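Local structure of sortase, SrtB family (Streptococcus pneumoniae PCS8235, 4Y4Q) at residues L86-D91 and N116-E121. The protein is a class B sortase of the type II pilus, probably a cysteine transpeptidase that acts in pilus formation at the cell surface. Numbering follows the deposited sequence.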
ATOM      1  N   LEU A  86      -6.853   6.051  -5.627  1.00 30.13           N
ATOM      2  CA  LEU A  86      -6.376   4.751  -6.066  1.00 29.46           C
ATOM      3  C   LEU A  86      -6.887   4.492  -7.474  1.00 32.92           C
ATOM      4  O   LEU A  86      -8.051   4.763  -7.783  1.00 35.21           O
ATOM      5  CB  LEU A  86      -6.904   3.663  -5.136  1.00 32.28           C
ATOM      6  CG  LEU A  86      -6.450   3.781  -3.694  1.00 31.84           C
ATOM      7  CD1 LEU A  86      -7.090   2.702  -2.847  1.00 30.00           C
ATOM      8  CD2 LEU A  86      -4.937   3.703  -3.644  1.00 37.63           C
ATOM      9  N   VAL A  87      -6.014   3.968  -8.322  1.00 34.83           N
ATOM     10  CA  VAL A  87      -6.327   3.720  -9.721  1.00 34.47           C
ATOM     11  C   VAL A  87      -5.766   2.328 -10.070  1.00 44.47           C
ATOM     12  O   VAL A  87      -4.930   1.795  -9.331  1.00 42.21           O
ATOM     13  CB  VAL A  87      -5.737   4.872 -10.581  1.00 47.26           C
ATOM     14  CG1 VAL A  87      -5.527   4.478 -12.015  1.00 50.87           C
ATOM     15  CG2 VAL A  87      -6.638   6.112 -10.498  1.00 48.41           C
ATOM     16  N   GLN A  88      -6.264   1.706 -11.135  1.00 46.20           N
ATOM     17  CA  GLN A  88      -5.672   0.472 -11.646  1.00 48.15           C
ATOM     18  C   GLN A  88      -5.604   0.523 -13.160  1.00 58.57           C
ATOM     19  O   GLN A  88      -6.579   0.877 -13.818  1.00 63.48           O
ATOM     20  CB  GLN A  88      -6.471  -0.760 -11.209  1.00 44.35           C
ATOM     21  CG  GLN A  88      -5.851  -2.087 -11.678  1.00 41.26           C
ATOM     22  CD  GLN A  88      -6.598  -3.297 -11.159  1.00 43.86           C
ATOM     23  OE1 GLN A  88      -7.814  -3.405 -11.320  1.00 51.51           O
ATOM     24  NE2 GLN A  88      -5.871  -4.224 -10.532  1.00 40.03           N
ATOM     25  N   ALA A  89      -4.454   0.170 -13.720  1.00 66.94           N
ATOM     26  CA  ALA A  89      -4.334   0.080 -15.173  1.00 74.16           C
ATOM     27  C   ALA A  89      -4.263  -1.375 -15.618  1.00 82.97           C
ATOM     28  O   ALA A  89      -4.210  -2.285 -14.789  1.00 79.44           O
ATOM     29  CB  ALA A  89      -3.106   0.832 -15.650  1.00 73.17           C
ATOM     30  N   LYS A  90      -4.282  -1.590 -16.929  1.00 97.10           N
ATOM     31  CA  LYS A  90      -3.855  -2.866 -17.481  1.00104.85           C
ATOM     32  C   LYS A  90      -2.372  -2.733 -17.765  1.00110.81           C
ATOM     33  O   LYS A  90      -1.897  -1.636 -18.064  1.00114.35           O
ATOM     34  CB  LYS A  90      -4.557  -3.169 -18.797  1.00113.39           C
ATOM     35  CG  LYS A  90      -6.063  -3.205 -18.757  1.00119.62           C
ATOM     36  CD  LYS A  90      -6.570  -3.664 -20.120  1.00128.13           C
ATOM     37  CE  LYS A  90      -8.057  -3.426 -20.302  1.00129.47           C
ATOM     38  NZ  LYS A  90      -8.508  -3.922 -21.633  1.00133.11           N
ATOM     39  N   ASP A  91      -1.637  -3.852 -17.709  1.00115.16           N
ATOM     40  CA  ASP A  91      -0.195  -3.922 -18.061  1.00122.07           C
ATOM     41  C   ASP A  91       0.873  -3.032 -17.366  1.00118.57           C
ATOM     42  O   ASP A  91       1.560  -2.265 -18.039  1.00119.10           O
ATOM     43  CB  ASP A  91      -0.034  -3.791 -19.582  1.00130.86           C
ATOM     44  CG  ASP A  91      -0.796  -4.857 -20.343  1.00139.30           C
ATOM     45  OD1 ASP A  91      -0.674  -6.048 -19.984  1.00140.25           O
ATOM     46  OD2 ASP A  91      -1.517  -4.506 -21.301  1.00144.71           O
ATOM     47  N   ASN A 116      -4.135  -7.858  -9.159  1.00 34.76           N
ATOM     48  CA  ASN A 116      -4.985  -7.843  -7.965  1.00 38.78           C
ATOM     49  C   ASN A 116      -6.459  -7.554  -8.270  1.00 40.70           C
ATOM     50  O   ASN A 116      -6.785  -6.861  -9.242  1.00 35.57           O
ATOM     51  CB  ASN A 116      -4.507  -6.791  -6.973  1.00 32.17           C
ATOM     52  CG  ASN A 116      -3.397  -7.286  -6.064  1.00 31.65           C
ATOM     53  OD1 ASN A 116      -2.432  -6.565  -5.813  1.00 33.21           O
ATOM     54  ND2 ASN A 116      -3.543  -8.502  -5.535  1.00 32.46           N
ATOM     55  N   ASN A 117      -7.345  -8.074  -7.424  1.00 35.53           N
ATOM     56  CA  ASN A 117      -8.761  -7.735  -7.502  1.00 37.72           C
ATOM     57  C   ASN A 117      -8.968  -6.277  -7.072  1.00 37.91           C
ATOM     58  O   ASN A 117      -8.475  -5.864  -6.017  1.00 41.06           O
ATOM     59  CB  ASN A 117      -9.577  -8.682  -6.618  1.00 42.29           C
ATOM     60  CG  ASN A 117     -11.039  -8.273  -6.513  1.00 48.63           C
ATOM     61  OD1 ASN A 117     -11.409  -7.455  -5.666  1.00 50.73           O
ATOM     62  ND2 ASN A 117     -11.880  -8.851  -7.365  1.00 49.10           N
ATOM     63  N   PRO A 118      -9.694  -5.496  -7.886  1.00 38.47           N
ATOM     64  CA  PRO A 118      -9.832  -4.052  -7.664  1.00 44.01           C
ATOM     65  C   PRO A 118     -10.731  -3.700  -6.477  1.00 45.97           C
ATOM     66  O   PRO A 118     -10.827  -2.519  -6.132  1.00 40.76           O
ATOM     67  CB  PRO A 118     -10.467  -3.555  -8.971  1.00 40.71           C
ATOM     68  CG  PRO A 118     -11.238  -4.741  -9.476  1.00 40.42           C
ATOM     69  CD  PRO A 118     -10.414  -5.947  -9.092  1.00 42.49           C
ATOM     70  N   LYS A 119     -11.384  -4.695  -5.879  1.00 46.81           N
ATOM     71  CA  LYS A 119     -12.211  -4.457  -4.699  1.00 45.11           C
ATOM     72  C   LYS A 119     -11.546  -4.979  -3.431  1.00 41.80           C
ATOM     73  O   LYS A 119     -12.227  -5.261  -2.445  1.00 50.52           O
ATOM     74  CB  LYS A 119     -13.583  -5.106  -4.859  1.00 43.37           C
ATOM     75  CG  LYS A 119     -14.453  -4.485  -5.927  1.00 48.80           C
ATOM     76  CD  LYS A 119     -15.690  -5.353  -6.183  1.00 61.32           C
ATOM     77  CE  LYS A 119     -16.680  -4.663  -7.109  1.00 71.21           C
ATOM     78  NZ  LYS A 119     -15.983  -4.006  -8.251  1.00 75.76           N
ATOM     79  N   PHE A 120     -10.220  -5.100  -3.464  1.00 35.47           N
ATOM     80  CA  PHE A 120      -9.432  -5.531  -2.303  1.00 33.11           C
ATOM     81  C   PHE A 120      -9.911  -6.839  -1.658  1.00 35.57           C
ATOM     82  O   PHE A 120      -9.857  -6.997  -0.438  1.00 37.12           O
ATOM     83  CB  PHE A 120      -9.351  -4.407  -1.269  1.00 36.14           C
ATOM     84  CG  PHE A 120      -8.516  -3.247  -1.725  1.00 37.09           C
ATOM     85  CD1 PHE A 120      -9.038  -2.295  -2.587  1.00 37.81           C
ATOM     86  CD2 PHE A 120      -7.195  -3.128  -1.323  1.00 34.61           C
ATOM     87  CE1 PHE A 120      -8.261  -1.235  -3.028  1.00 36.35           C
ATOM     88  CE2 PHE A 120      -6.413  -2.076  -1.765  1.00 29.77           C
ATOM     89  CZ  PHE A 120      -6.953  -1.126  -2.618  1.00 30.01           C
ATOM     90  N   GLU A 121     -10.369  -7.771  -2.484  1.00 34.67           N
ATOM     91  CA  GLU A 121     -10.791  -9.079  -2.004  1.00 43.80           C
ATOM     92  C   GLU A 121      -9.616 -10.020  -1.749  1.00 38.26           C
ATOM     93  O   GLU A 121      -9.746 -10.998  -1.002  1.00 41.47           O
ATOM     94  CB  GLU A 121     -11.751  -9.721  -3.009  1.00 48.50           C
ATOM     95  CG  GLU A 121     -13.020  -8.916  -3.219  1.00 63.33           C
ATOM     96  CD  GLU A 121     -14.059  -9.660  -4.033  1.00 73.95           C
ATOM     97  OE1 GLU A 121     -13.912 -10.893  -4.211  1.00 76.20           O
ATOM     98  OE2 GLU A 121     -15.020  -9.002  -4.492  1.00 76.28           O
TER
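Leu86 and Gln88, near the end of strand 83-88, reach across to the loop joining strands 110-112 and 124-129, making a small, largely buried side-chain contact in the sortase beta-barrel. Strand 110-112 pairs with both 83-88 and 124-129, so the contact links the loop to a strand paired with 110-112, the strand that leads into it.

Gln88 makes the polar half. Its CG lies anti to the backbone N (chi1 -178°) and the chain beyond is extended, which carries the amide far enough to reach the loop backbone. Gln88 NE2 donates to Asn116 O over 3.1 Å in a nearly straight bond (166° at the hydrogen), with the acceptor in the plane of the Gln88 amide. The same nitrogen also bonds to Asp113 O, and a primary amide, with two N-H groups, suits this bridging of two carbonyls. Gln88 OE1 lies 3.5 Å from Pro118 CB, a van der Waals contact with one corner of the proline ring.

Leu86 supplies the apolar half: its CD1 sits 3.8 Å from Phe120 CZ, approaching the ring obliquely. The Phe120 side chain also packs on Leu112 and Ile158, and its ring meets that of Tyr160, so a broad, flat, apolar group suits this buried site.

The turn that follows Asn116 brings Pro118 and Phe120 to the strand. Asn117 to Phe120 form a type I turn, for which proline suits the second position, and Asn117 OD1 accepts from Lys119 N at 2.8 Å, an Asx turn. Asn116 is itself anchored through its side chain to Ile126 N, Asn124 O and Asp122.

One amide nitrogen thus donates to two loop carbonyls, which fixes the amide's rotation, while Leu86 and Phe120 pack together on the apolar side.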